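Local structure of conserved exported protein (3CLW) at residues Val366-Leu371 with Gly385-Thr390; Ala27-Phe32 with Trp356-Ser361; Thr389-Trp394 with Tyr465-Asp470; Tyr313-Lys318 with Ile332-Tyr337. The protein is of unknown function but probably hydrolyses O-glycosyl bonds, as a member of the family 30 glycoside hydrolases. All blocks are in the same frame, centred on the assembly; numbering follows the deposited sequence.

Contact 1 of 4, residues Val366-Leu371 with Gly385-Thr390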
loop_
_atom_site.group_PDB
_atom_site.type_symbol
_atom_site.label_atom_id
_atom_site.label_comp_id
_atom_site.label_asym_id
_atom_site.label_seq_id
_atom_site.Cartn_x
_atom_site.Cartn_y
_atom_site.Cartn_z
ATOM N N VAL A 366 -5.681 8.801 -6.054
ATOM C CA VAL A 366 -5.875 7.736 -5.056
ATOM C C VAL A 366 -7.381 7.369 -5.101
ATOM O O VAL A 366 -8.086 7.872 -5.968
ATOM C CB VAL A 366 -5.425 8.158 -3.638
ATOM C CG1 VAL A 366 -3.899 8.437 -3.578
ATOM C CG2 VAL A 366 -6.225 9.343 -3.142
ATOM N N PRO A 367 -7.832 6.414 -4.266
ATOM C CA PRO A 367 -9.250 5.983 -4.207
ATOM C C PRO A 367 -10.307 7.086 -3.984
ATOM O O PRO A 367 -11.342 7.071 -4.640
ATOM C CB PRO A 367 -9.265 4.997 -3.045
ATOM C CG PRO A 367 -7.870 4.461 -3.048
ATOM C CD PRO A 367 -6.986 5.599 -3.374
ATOM N N ILE A 368 -10.071 7.991 -3.045
ATOM C CA ILE A 368 -11.067 8.990 -2.673
ATOM C C ILE A 368 -10.506 10.377 -2.921
ATOM O O ILE A 368 -9.425 10.730 -2.426
ATOM C CB ILE A 368 -11.547 8.877 -1.185
ATOM C CG1 ILE A 368 -12.357 7.601 -0.958
ATOM C CG2 ILE A 368 -12.429 10.090 -0.790
ATOM C CD1 ILE A 368 -12.466 7.174 0.558
ATOM N N GLN A 369 -11.246 11.144 -3.719
ATOM C CA GLN A 369 -10.965 12.548 -3.930
ATOM C C GLN A 369 -11.928 13.406 -3.095
ATOM O O GLN A 369 -13.118 13.160 -3.051
ATOM C CB GLN A 369 -11.050 12.909 -5.405
ATOM C CG GLN A 369 -10.905 14.407 -5.647
ATOM C CD GLN A 369 -10.707 14.733 -7.088
ATOM O OE1 GLN A 369 -11.272 14.089 -7.967
ATOM N NE2 GLN A 369 -9.901 15.742 -7.351
ATOM N N LEU A 370 -11.364 14.392 -2.429
ATOM C CA LEU A 370 -12.056 15.250 -1.492
ATOM C C LEU A 370 -12.277 16.539 -2.254
ATOM O O LEU A 370 -11.317 17.091 -2.778
ATOM C CB LEU A 370 -11.120 15.528 -0.317
ATOM C CG LEU A 370 -11.144 14.754 1.008
ATOM C CD1 LEU A 370 -11.842 13.371 1.001
ATOM C CD2 LEU A 370 -9.724 14.662 1.490
ATOM N N LEU A 371 -13.526 16.987 -2.353
ATOM C CA LEU A 371 -13.843 18.209 -3.130
ATOM C C LEU A 371 -14.296 19.311 -2.185
ATOM O O LEU A 371 -15.173 19.082 -1.380
ATOM C CB LEU A 371 -14.917 17.944 -4.197
ATOM C CG LEU A 371 -14.584 16.805 -5.178
ATOM C CD1 LEU A 371 -15.808 16.321 -5.975
ATOM C CD2 LEU A 371 -13.463 17.185 -6.131
ATOM N N GLY A 385 -16.082 18.758 3.538
ATOM C CA GLY A 385 -15.882 18.686 2.098
ATOM C C GLY A 385 -16.813 17.656 1.511
ATOM O O GLY A 385 -17.630 17.102 2.203
ATOM N N GLU A 386 -16.671 17.401 0.218
ATOM C CA GLU A 386 -17.453 16.398 -0.505
ATOM C C GLU A 386 -16.565 15.189 -0.881
ATOM O O GLU A 386 -15.456 15.341 -1.363
ATOM C CB GLU A 386 -18.046 17.019 -1.788
ATOM C CG GLU A 386 -19.090 16.140 -2.490
ATOM C CD GLU A 386 -19.235 16.422 -3.984
ATOM O OE1 GLU A 386 -18.888 17.536 -4.450
ATOM O OE2 GLU A 386 -19.716 15.513 -4.703
ATOM N N ILE A 387 -17.101 13.999 -0.663
ATOM C CA ILE A 387 -16.446 12.736 -0.990
ATOM C C ILE A 387 -16.735 12.353 -2.462
ATOM O O ILE A 387 -17.891 12.312 -2.892
ATOM C CB ILE A 387 -16.945 11.636 -0.017
ATOM C CG1 ILE A 387 -16.582 12.009 1.415
ATOM C CG2 ILE A 387 -16.407 10.270 -0.382
ATOM C CD1 ILE A 387 -17.582 11.513 2.418
ATOM N N SER A 388 -15.680 12.096 -3.233
ATOM C CA SER A 388 -15.849 11.612 -4.596
ATOM C C SER A 388 -14.999 10.333 -4.796
ATOM O O SER A 388 -13.793 10.366 -4.613
ATOM C CB SER A 388 -15.430 12.745 -5.538
ATOM O OG SER A 388 -15.452 12.359 -6.892
ATOM N N THR A 389 -15.612 9.205 -5.138
ATOM C CA THR A 389 -14.835 7.990 -5.419
ATOM C C THR A 389 -14.198 8.066 -6.804
ATOM O O THR A 389 -14.785 8.632 -7.719
ATOM C CB THR A 389 -15.669 6.678 -5.294
ATOM O OG1 THR A 389 -16.698 6.647 -6.297
ATOM C CG2 THR A 389 -16.293 6.584 -3.917
ATOM N N THR A 390 -12.970 7.560 -6.942
ATOM C CA THR A 390 -12.350 7.522 -8.241
ATOM C C THR A 390 -12.514 6.116 -8.792
ATOM O O THR A 390 -12.935 5.200 -8.071
ATOM C CB THR A 390 -10.852 7.913 -8.189
ATOM O OG1 THR A 390 -10.125 6.890 -7.504
ATOM C CG2 THR A 390 -10.644 9.253 -7.500
HETATM O O HOH W 1 -13.253 12.192 -8.222
#
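Gln369 with Ser388 and Leu371 with Glu386 form the two hydrogen-bonded pairs of an antiparallel arrangement joining strands 368-371 and 386-389, each pair closed by two backbone bonds. Leu371 N reaches Glu386 O at 2.7 Å and Glu386 N returns to Leu371 O at 2.8 Å. The bonding runs on past the strand, where Thr390 N donates to Pro367 O at 2.9 Å. The Thr390 side chain crosses too: with chi1 at 69° its hydroxyl is swung between N and the carbonyl carbon, which sets OG1 2.7 Å from Val366 O.

On the face carrying Gln369 and Ser388, a water joins the side chains, donating to Gln369 OE1 at 2.8 Å and lying 2.6 Å from Ser388 OG; the amide's NE2 goes instead to Leu362 O. Beside it, Leu371 lays CD1 against Ser388 CB at 3.6 Å and lies alongside Glu386, its CD1 also meeting Glu386 OE1. On the other face the CG2 branches of Ile368 and Ile387 touch side by side at 4.0 Å, and both residues pack on Ile45 of helix 39-50.

Strand 360-361 completes the small three-stranded sheet, with 368-371 in its middle. Most direct polar bonds between the two segments thus run from backbone to backbone, whereas the side chains of Gln369 and Ser388 are linked through water.

Contact 2 of 4, residues Ala27-Phe32 with Trp356-Ser361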
loop_
_atom_site.group_PDB
_atom_site.type_symbol
_atom_site.label_atom_id
_atom_site.label_comp_id
_atom_site.label_asym_id
_atom_site.label_seq_id
_atom_site.Cartn_x
_atom_site.Cartn_y
_atom_site.Cartn_z
ATOM N N ALA A 27 -2.128 9.005 6.148
ATOM C CA ALA A 27 -1.164 10.112 6.338
ATOM C C ALA A 27 -1.789 11.482 6.037
ATOM O O ALA A 27 -2.589 11.618 5.075
ATOM C CB ALA A 27 0.045 9.895 5.495
ATOM N N TRP A 28 -1.437 12.469 6.871
ATOM C CA TRP A 28 -1.717 13.884 6.620
ATOM C C TRP A 28 -3.172 14.293 6.819
ATOM O O TRP A 28 -3.451 15.093 7.698
ATOM C CB TRP A 28 -1.232 14.323 5.248
ATOM C CG TRP A 28 0.231 14.125 5.026
ATOM C CD1 TRP A 28 1.218 13.923 5.977
ATOM C CD2 TRP A 28 0.892 14.101 3.752
ATOM N NE1 TRP A 28 2.446 13.780 5.348
ATOM C CE2 TRP A 28 2.267 13.890 3.990
ATOM C CE3 TRP A 28 0.452 14.272 2.432
ATOM C CZ2 TRP A 28 3.194 13.821 2.959
ATOM C CZ3 TRP A 28 1.407 14.230 1.394
ATOM C CH2 TRP A 28 2.744 14.002 1.671
ATOM N N ARG A 29 -4.081 13.688 6.055
ATOM C CA ARG A 29 -5.468 14.150 5.957
ATOM C C ARG A 29 -6.463 13.557 6.941
ATOM O O ARG A 29 -7.379 14.248 7.394
ATOM C CB ARG A 29 -5.928 14.069 4.486
ATOM C CG ARG A 29 -4.933 14.870 3.646
ATOM C CD ARG A 29 -5.265 14.984 2.210
ATOM N NE ARG A 29 -4.652 13.952 1.394
ATOM C CZ ARG A 29 -3.512 14.047 0.720
ATOM N NH1 ARG A 29 -2.734 15.111 0.776
ATOM N NH2 ARG A 29 -3.151 13.025 -0.017
ATOM N N CYS A 30 -6.260 12.297 7.299
ATOM C CA CYS A 30 -7.145 11.595 8.206
ATOM C C CYS A 30 -7.154 12.182 9.613
ATOM O O CYS A 30 -8.171 12.091 10.338
ATOM C CB CYS A 30 -6.809 10.088 8.218
ATOM S SG CYS A 30 -7.319 9.320 6.639
ATOM N N ALA A 31 -6.043 12.809 9.996
ATOM C CA ALA A 31 -6.023 13.552 11.263
ATOM C C ALA A 31 -7.123 14.638 11.254
ATOM O O ALA A 31 -7.769 14.878 12.277
ATOM C CB ALA A 31 -4.641 14.173 11.515
ATOM N N PHE A 32 -7.336 15.277 10.105
ATOM C CA PHE A 32 -8.336 16.349 10.026
ATOM C C PHE A 32 -9.734 15.782 9.900
ATOM O O PHE A 32 -10.613 16.182 10.621
ATOM C CB PHE A 32 -8.026 17.327 8.888
ATOM C CG PHE A 32 -6.779 18.105 9.124
ATOM C CD1 PHE A 32 -6.809 19.247 9.931
ATOM C CD2 PHE A 32 -5.545 17.667 8.602
ATOM C CE1 PHE A 32 -5.639 19.971 10.185
ATOM C CE2 PHE A 32 -4.387 18.397 8.837
ATOM C CZ PHE A 32 -4.433 19.546 9.632
ATOM N N TRP A 356 -1.903 1.321 -1.095
ATOM C CA TRP A 356 -1.983 2.727 -1.503
ATOM C C TRP A 356 -1.173 3.619 -0.577
ATOM O O TRP A 356 -0.921 3.257 0.566
ATOM C CB TRP A 356 -3.459 3.220 -1.447
ATOM C CG TRP A 356 -4.240 2.828 -2.608
ATOM C CD1 TRP A 356 -5.149 1.799 -2.690
ATOM C CD2 TRP A 356 -4.214 3.445 -3.896
ATOM N NE1 TRP A 356 -5.695 1.755 -3.953
ATOM C CE2 TRP A 356 -5.136 2.749 -4.713
ATOM C CE3 TRP A 356 -3.493 4.524 -4.446
ATOM C CZ2 TRP A 356 -5.348 3.087 -6.051
ATOM C CZ3 TRP A 356 -3.703 4.859 -5.776
ATOM C CH2 TRP A 356 -4.632 4.158 -6.559
ATOM N N TRP A 357 -0.798 4.790 -1.080
ATOM C CA TRP A 357 -0.437 5.919 -0.243
ATOM C C TRP A 357 -1.760 6.450 0.396
ATOM O O TRP A 357 -2.670 5.656 0.737
ATOM C CB TRP A 357 0.349 6.947 -1.109
ATOM C CG TRP A 357 0.733 8.269 -0.496
ATOM C CD1 TRP A 357 0.543 9.496 -1.061
ATOM C CD2 TRP A 357 1.339 8.516 0.792
ATOM N NE1 TRP A 357 0.995 10.484 -0.227
ATOM C CE2 TRP A 357 1.478 9.916 0.922
ATOM C CE3 TRP A 357 1.747 7.696 1.854
ATOM C CZ2 TRP A 357 2.028 10.522 2.061
ATOM C CZ3 TRP A 357 2.297 8.294 2.985
ATOM C CH2 TRP A 357 2.429 9.699 3.079
ATOM N N THR A 358 -1.888 7.746 0.600
ATOM C CA THR A 358 -3.087 8.276 1.273
ATOM C C THR A 358 -4.409 7.779 0.617
ATOM O O THR A 358 -4.571 7.868 -0.596
ATOM C CB THR A 358 -3.081 9.790 1.269
ATOM O OG1 THR A 358 -3.045 10.232 -0.093
ATOM C CG2 THR A 358 -1.841 10.369 2.027
ATOM N N ALA A 359 -5.322 7.232 1.421
ATOM C CA ALA A 359 -6.666 6.851 0.958
ATOM C C ALA A 359 -7.458 8.048 0.343
ATOM O O ALA A 359 -8.276 7.872 -0.565
ATOM C CB ALA A 359 -7.433 6.253 2.108
ATOM N N VAL A 360 -7.197 9.258 0.840
ATOM C CA VAL A 360 -7.893 10.462 0.386
ATOM C C VAL A 360 -6.871 11.489 -0.084
ATOM O O VAL A 360 -5.672 11.464 0.319
ATOM C CB VAL A 360 -8.834 11.068 1.484
ATOM C CG1 VAL A 360 -9.851 10.046 1.959
ATOM C CG2 VAL A 360 -8.015 11.550 2.675
ATOM N N SER A 361 -7.334 12.360 -0.974
ATOM C CA SER A 361 -6.481 13.308 -1.660
ATOM C C SER A 361 -7.369 14.389 -2.224
ATOM O O SER A 361 -8.568 14.170 -2.437
ATOM C CB SER A 361 -5.745 12.629 -2.827
ATOM O OG SER A 361 -4.910 13.560 -3.533
#
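Arg29 and Trp357 carry most of this contact, made in the TIM barrel where the chain leaves two neighbouring parallel strands, 6-25 and 353-356. Arg29 reaches across to the carbonyl of Val360 and holds it side-on: NE donates to Val360 O at 2.9 Å and NH2 to the same oxygen at 3.0 Å. The oxygen lies in the guanidinium plane, but only NH2 approaches it in the carbonyl plane, on a lone pair; NE comes from above that plane. A third donor, Thr358 OG1, is also bound to Val360 O, so one buried carbonyl takes three bonds. The turn of the arginine chain at chi3 (-93°) brings its flat end round to this oxygen, while nearer the backbone Arg29 CB rests on Val360 CG2 at 3.7 Å.

Trp357 works by shape instead. With CG anti to the backbone N (chi1 175°), its indole reaches over to Trp28 and presents an edge to that ring's face, a T-shaped pair with planes at 88°. CZ2 is the atom directed at the face, 3.6 Å from Trp28 CH2. Ala27 fills the angle beside the pair: its CB meets Trp357 CH2 at 3.4 Å.

Contact 3 of 4, residues Thr389-Trp394 with Tyr465-Asp470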
loop_
_atom_site.group_PDB
_atom_site.type_symbol
_atom_site.label_atom_id
_atom_site.label_comp_id
_atom_site.label_asym_id
_atom_site.label_seq_id
_atom_site.Cartn_x
_atom_site.Cartn_y
_atom_site.Cartn_z
ATOM N N THR A 389 -15.612 9.205 -5.138
ATOM C CA THR A 389 -14.835 7.990 -5.419
ATOM C C THR A 389 -14.198 8.066 -6.804
ATOM O O THR A 389 -14.785 8.632 -7.719
ATOM C CB THR A 389 -15.669 6.678 -5.294
ATOM O OG1 THR A 389 -16.698 6.647 -6.297
ATOM C CG2 THR A 389 -16.293 6.584 -3.917
ATOM N N THR A 390 -12.970 7.560 -6.942
ATOM C CA THR A 390 -12.350 7.522 -8.241
ATOM C C THR A 390 -12.514 6.116 -8.792
ATOM O O THR A 390 -12.935 5.200 -8.071
ATOM C CB THR A 390 -10.852 7.913 -8.189
ATOM O OG1 THR A 390 -10.125 6.890 -7.504
ATOM C CG2 THR A 390 -10.644 9.253 -7.500
ATOM N N LYS A 391 -12.218 5.924 -10.071
ATOM C CA LYS A 391 -12.255 4.572 -10.629
ATOM C C LYS A 391 -11.133 3.673 -10.045
ATOM O O LYS A 391 -11.205 2.431 -10.135
ATOM C CB LYS A 391 -12.192 4.617 -12.154
ATOM C CG LYS A 391 -13.457 5.242 -12.794
ATOM C CD LYS A 391 -14.645 4.287 -12.659
ATOM C CE LYS A 391 -15.930 4.913 -13.190
ATOM N NZ LYS A 391 -17.039 3.909 -13.107
ATOM N N MET A 392 -10.112 4.323 -9.476
ATOM C CA MET A 392 -9.005 3.678 -8.814
ATOM C C MET A 392 -9.546 3.001 -7.579
ATOM O O MET A 392 -9.099 1.921 -7.238
ATOM C CB MET A 392 -7.885 4.675 -8.467
ATOM C CG MET A 392 -6.985 5.069 -9.684
ATOM S SD MET A 392 -5.865 6.463 -9.521
ATOM C CE MET A 392 -7.058 7.830 -9.488
ATOM N N LEU A 393 -10.534 3.604 -6.916
ATOM C CA LEU A 393 -11.096 2.933 -5.761
ATOM C C LEU A 393 -11.727 1.630 -6.220
ATOM O O LEU A 393 -11.488 0.580 -5.648
ATOM C CB LEU A 393 -12.116 3.817 -5.006
ATOM C CG LEU A 393 -12.663 3.251 -3.676
ATOM C CD1 LEU A 393 -13.144 4.345 -2.728
ATOM C CD2 LEU A 393 -13.818 2.295 -3.924
ATOM N N TRP A 394 -12.540 1.707 -7.262
ATOM C CA TRP A 394 -13.288 0.546 -7.734
ATOM C C TRP A 394 -12.421 -0.568 -8.368
ATOM O O TRP A 394 -12.667 -1.767 -8.166
ATOM C CB TRP A 394 -14.470 1.020 -8.591
ATOM C CG TRP A 394 -15.330 1.942 -7.758
ATOM C CD1 TRP A 394 -15.502 3.304 -7.925
ATOM C CD2 TRP A 394 -16.075 1.586 -6.570
ATOM N NE1 TRP A 394 -16.344 3.777 -6.941
ATOM C CE2 TRP A 394 -16.679 2.758 -6.088
ATOM C CE3 TRP A 394 -16.274 0.378 -5.864
ATOM C CZ2 TRP A 394 -17.498 2.765 -4.948
ATOM C CZ3 TRP A 394 -17.048 0.385 -4.741
ATOM C CH2 TRP A 394 -17.655 1.578 -4.277
ATOM N N TYR A 465 -18.596 -9.106 -11.230
ATOM C CA TYR A 465 -18.557 -7.730 -10.728
ATOM C C TYR A 465 -17.666 -6.925 -11.647
ATOM O O TYR A 465 -16.544 -7.339 -11.942
ATOM C CB TYR A 465 -18.030 -7.718 -9.306
ATOM C CG TYR A 465 -18.805 -8.605 -8.371
ATOM C CD1 TYR A 465 -19.875 -8.095 -7.614
ATOM C CD2 TYR A 465 -18.488 -9.962 -8.231
ATOM C CE1 TYR A 465 -20.597 -8.931 -6.734
ATOM C CE2 TYR A 465 -19.196 -10.789 -7.354
ATOM C CZ TYR A 465 -20.255 -10.276 -6.623
ATOM O OH TYR A 465 -20.961 -11.094 -5.750
ATOM N N LEU A 466 -18.159 -5.777 -12.100
ATOM C CA LEU A 466 -17.598 -5.077 -13.252
ATOM C C LEU A 466 -17.395 -3.580 -13.023
ATOM O O LEU A 466 -18.325 -2.886 -12.572
ATOM C CB LEU A 466 -18.531 -5.281 -14.445
ATOM C CG LEU A 466 -18.079 -5.038 -15.877
ATOM C CD1 LEU A 466 -16.896 -5.924 -16.197
ATOM C CD2 LEU A 466 -19.210 -5.354 -16.832
ATOM N N THR A 467 -16.170 -3.119 -13.326
ATOM C CA THR A 467 -15.782 -1.707 -13.305
ATOM C C THR A 467 -15.415 -1.221 -14.722
ATOM O O THR A 467 -14.542 -1.771 -15.387
ATOM C CB THR A 467 -14.585 -1.448 -12.347
ATOM O OG1 THR A 467 -14.915 -1.897 -11.037
ATOM C CG2 THR A 467 -14.247 0.047 -12.275
ATOM N N THR A 468 -16.117 -0.196 -15.181
ATOM C CA THR A 468 -15.865 0.388 -16.479
ATOM C C THR A 468 -15.938 1.907 -16.349
ATOM O O THR A 468 -16.052 2.452 -15.233
ATOM C CB THR A 468 -16.935 -0.040 -17.512
ATOM O OG1 THR A 468 -18.202 0.494 -17.114
ATOM C CG2 THR A 468 -17.026 -1.536 -17.618
ATOM N N ILE A 469 -15.877 2.585 -17.494
ATOM C CA ILE A 469 -16.144 4.026 -17.551
ATOM C C ILE A 469 -17.507 4.379 -16.936
ATOM O O ILE A 469 -17.641 5.428 -16.350
ATOM C CB ILE A 469 -15.979 4.614 -19.018
ATOM C CG1 ILE A 469 -16.014 6.135 -18.996
ATOM C CG2 ILE A 469 -17.045 4.084 -19.952
ATOM C CD1 ILE A 469 -15.754 6.800 -20.340
ATOM N N ASP A 470 -18.481 3.481 -17.037
ATOM C CA ASP A 470 -19.841 3.688 -16.525
ATOM C C ASP A 470 -20.168 3.020 -15.170
ATOM O O ASP A 470 -21.173 3.354 -14.536
ATOM C CB ASP A 470 -20.831 3.076 -17.529
ATOM C CG ASP A 470 -20.886 3.818 -18.836
ATOM O OD1 ASP A 470 -20.827 5.084 -18.840
ATOM O OD2 ASP A 470 -20.972 3.124 -19.875
HETATM O O HOH W 2 -19.407 5.502 -13.493
#
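Lys391 and Trp394, one helical turn apart, meet Thr467 and Thr468 where the start of helix 391-400 faces the end of strand 461-467. Thr389, just ahead of the helix, stays on its own side: its OG1 takes the indole N-H of Trp394, NE1 lying 3.0 Å from OG1, and this bond in the ring plane fixes which way the tryptophan is turned. Thr390 is the N-cap, its OG1 accepting weak bonds from the backbone N of Met392 and Leu393.

Lys391 does the polar work. Its chain bends at chi2 (-72°) and then runs straight, carrying NZ to Thr468 O at 2.8 Å, close to the line of that carbonyl. Lys391 CE also lies against Thr468 O at 3.2 Å, while Thr467 CG2 is only a loose neighbour. The ammonium also binds Asn472 OD1 and a water at 2.9 Å from NZ. Leu393 closes over the centre of the Trp394 ring with CD2. Trp394 touches the strand with its CB, 3.8 Å from Thr467 CG2, and the ring leads away; Thr467 OG1 is bound by Asn398 ND2 of the same helix.

Thr468 OG1 accepts from Asp470 N in an ST turn, at the corner whose Thr468 carbonyl receives the lysine. The polar part of this contact is thus a lysine amine shared among neutral oxygens; Asp470 forms no salt bridge with it, OD1 staying 7.0 Å from Lys391 NZ.

Contact 4 of 4, residues Tyr313-Lys318 with Ile332-Tyr337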
loop_
_atom_site.group_PDB
_atom_site.type_symbol
_atom_site.label_atom_id
_atom_site.label_comp_id
_atom_site.label_asym_id
_atom_site.label_seq_id
_atom_site.Cartn_x
_atom_site.Cartn_y
_atom_site.Cartn_z
ATOM N N TYR A 313 1.883 3.531 -3.231
ATOM C CA TYR A 313 1.747 4.114 -4.559
ATOM C C TYR A 313 0.648 5.178 -4.602
ATOM O O TYR A 313 -0.349 5.080 -3.889
ATOM C CB TYR A 313 1.425 3.046 -5.613
ATOM C CG TYR A 313 1.344 3.638 -7.004
ATOM C CD1 TYR A 313 2.506 4.137 -7.642
ATOM C CD2 TYR A 313 0.102 3.780 -7.658
ATOM C CE1 TYR A 313 2.437 4.707 -8.896
ATOM C CE2 TYR A 313 0.016 4.344 -8.909
ATOM C CZ TYR A 313 1.175 4.809 -9.529
ATOM O OH TYR A 313 1.080 5.373 -10.785
ATOM N N CYS A 314 0.839 6.176 -5.459
ATOM C CA CYS A 314 -0.249 7.050 -5.946
ATOM C C CYS A 314 0.174 7.589 -7.319
ATOM O O CYS A 314 1.362 7.511 -7.671
ATOM C CB CYS A 314 -0.546 8.187 -4.968
ATOM S SG CYS A 314 0.777 9.363 -4.766
ATOM N N ILE A 315 -0.780 8.112 -8.099
ATOM C CA ILE A 315 -0.471 8.718 -9.398
ATOM C C ILE A 315 0.385 9.943 -9.178
ATOM O O ILE A 315 -0.049 10.936 -8.587
ATOM C CB ILE A 315 -1.725 9.145 -10.195
ATOM C CG1 ILE A 315 -2.722 8.002 -10.335
ATOM C CG2 ILE A 315 -1.312 9.707 -11.566
ATOM C CD1 ILE A 315 -2.261 6.812 -11.150
ATOM N N LEU A 316 1.614 9.859 -9.660
ATOM C CA LEU A 316 2.618 10.888 -9.452
ATOM C C LEU A 316 3.274 11.186 -10.780
ATOM O O LEU A 316 3.594 12.334 -11.062
ATOM C CB LEU A 316 3.671 10.378 -8.479
ATOM C CG LEU A 316 4.285 11.339 -7.488
ATOM C CD1 LEU A 316 3.196 12.069 -6.704
ATOM C CD2 LEU A 316 5.196 10.543 -6.560
ATOM N N GLU A 317 3.457 10.148 -11.588
ATOM C CA GLU A 317 4.091 10.299 -12.882
ATOM C C GLU A 317 3.142 10.863 -13.927
ATOM O O GLU A 317 1.931 10.975 -13.718
ATOM C CB GLU A 317 4.651 8.973 -13.386
ATOM C CG GLU A 317 3.591 7.949 -13.735
ATOM C CD GLU A 317 3.240 7.036 -12.567
ATOM O OE1 GLU A 317 3.233 7.485 -11.392
ATOM O OE2 GLU A 317 2.974 5.850 -12.843
ATOM N N LYS A 318 3.733 11.195 -15.068
ATOM C CA LYS A 318 3.030 11.783 -16.189
ATOM C C LYS A 318 3.402 10.993 -17.429
ATOM O O LYS A 318 4.554 10.611 -17.605
ATOM C CB LYS A 318 3.434 13.247 -16.362
ATOM C CG LYS A 318 3.084 14.146 -15.197
ATOM C CD LYS A 318 3.218 15.595 -15.628
ATOM C CE LYS A 318 2.935 16.568 -14.501
ATOM N NZ LYS A 318 1.581 17.188 -14.626
ATOM N N ILE A 332 -11.489 6.379 -15.896
ATOM C CA ILE A 332 -11.291 4.941 -16.096
ATOM C C ILE A 332 -9.850 4.558 -16.555
ATOM O O ILE A 332 -9.384 3.444 -16.312
ATOM C CB ILE A 332 -12.394 4.333 -17.016
ATOM C CG1 ILE A 332 -12.374 2.807 -17.023
ATOM C CG2 ILE A 332 -12.296 4.856 -18.431
ATOM C CD1 ILE A 332 -12.727 2.178 -15.673
ATOM N N ASN A 333 -9.173 5.479 -17.240
ATOM C CA ASN A 333 -7.790 5.276 -17.644
ATOM C C ASN A 333 -6.888 5.144 -16.418
ATOM O O ASN A 333 -5.989 4.293 -16.381
ATOM C CB ASN A 333 -7.296 6.423 -18.510
ATOM C CG ASN A 333 -7.869 6.409 -19.926
ATOM O OD1 ASN A 333 -8.439 5.427 -20.411
ATOM N ND2 ASN A 333 -7.702 7.528 -20.603
ATOM N N LEU A 334 -7.137 6.001 -15.428
ATOM C CA LEU A 334 -6.418 5.955 -14.164
ATOM C C LEU A 334 -6.725 4.666 -13.415
ATOM O O LEU A 334 -5.793 3.990 -12.942
ATOM C CB LEU A 334 -6.757 7.160 -13.310
ATOM C CG LEU A 334 -6.234 8.505 -13.820
ATOM C CD1 LEU A 334 -6.930 9.640 -13.069
ATOM C CD2 LEU A 334 -4.722 8.561 -13.647
ATOM N N GLY A 335 -8.016 4.312 -13.336
ATOM C CA GLY A 335 -8.420 3.061 -12.720
ATOM C C GLY A 335 -7.761 1.815 -13.327
ATOM O O GLY A 335 -7.304 0.930 -12.606
ATOM N N LEU A 336 -7.720 1.740 -14.659
ATOM C CA LEU A 336 -7.069 0.619 -15.343
ATOM C C LEU A 336 -5.542 0.673 -15.273
ATOM O O LEU A 336 -4.916 -0.363 -15.185
ATOM C CB LEU A 336 -7.508 0.529 -16.801
ATOM C CG LEU A 336 -8.969 0.221 -17.117
ATOM C CD1 LEU A 336 -9.268 0.711 -18.519
ATOM C CD2 LEU A 336 -9.294 -1.255 -16.981
ATOM N N TYR A 337 -4.948 1.867 -15.298
ATOM C CA TYR A 337 -3.494 2.018 -15.155
ATOM C C TYR A 337 -3.001 1.417 -13.828
ATOM O O TYR A 337 -1.973 0.708 -13.781
ATOM C CB TYR A 337 -3.136 3.492 -15.237
ATOM C CG TYR A 337 -1.657 3.845 -15.175
ATOM C CD1 TYR A 337 -1.052 4.169 -13.966
ATOM C CD2 TYR A 337 -0.877 3.919 -16.350
ATOM C CE1 TYR A 337 0.271 4.520 -13.894
ATOM C CE2 TYR A 337 0.469 4.300 -16.300
ATOM C CZ TYR A 337 1.039 4.589 -15.056
ATOM O OH TYR A 337 2.366 4.966 -14.968
#
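Tyr337 stands on helix 328-347 and pushes its ring at the loop that follows barrel strand 307-310, so the contact lies inside one beta-alpha unit of the TIM barrel. Its CB leaves the helix toward the loop, and CG is anti to the backbone N (chi1 -177°), which extends the ring straight out to Tyr313, Ile315 and Glu317. Along one edge the first atom met is CD1, with Ile315 CD1 at 4.0 Å. One atom further, CE1 has Tyr313 OH beside it at 3.3 Å, lying near the plane of the Tyr337 ring, while the two tyrosine side chains cross at about a right angle.

At the tip the hydroxyl donates to Glu317 OE2. The modelled separation of Tyr337 OH and Glu317 OE2, 2.4 Å, is very short and its exact value doubtful at this resolution. Tyr313 OH donates to Glu317 OE2 as well, at 2.8 Å, on the syn side but 32° out of the carboxylate plane, so two phenols from different elements share one oxygen. Glu317 comes from the opposite direction, its carboxylate turned 60° from the Tyr337 ring, and Asn319 ND2 adds a weak bond to the tyrosine hydroxyl. This polar group is bordered by an apolar one, where Ile315 also packs on Met392 of helix 391-400. There Leu334, one turn back along the helix, sets its CD2 3.9 Å from Ile315 CG1.

How the contacts relate
The four contacts illustrate how chemistry follows place. Contact 2, nearest the centre of the chain, and contact 4, the most buried, both belong to the barrel and couple aromatic rings with side-chain bonds to a single oxygen; they are joined by a backbone hydrogen bond from Trp357 N to Tyr313 O. Contacts 1 and 3 lie further out; like contact 2 they are only partly buried, but each also includes an exposed residue and a water. Contact 1 relies on paired backbones, whereas the direct hydrogen bond across contact 3 comes from a lysine. Contacts 1 and 2 share the small sheet through strands 360-361 and 368-371. Thr389 and Thr390 belong to both contacts 1 and 3.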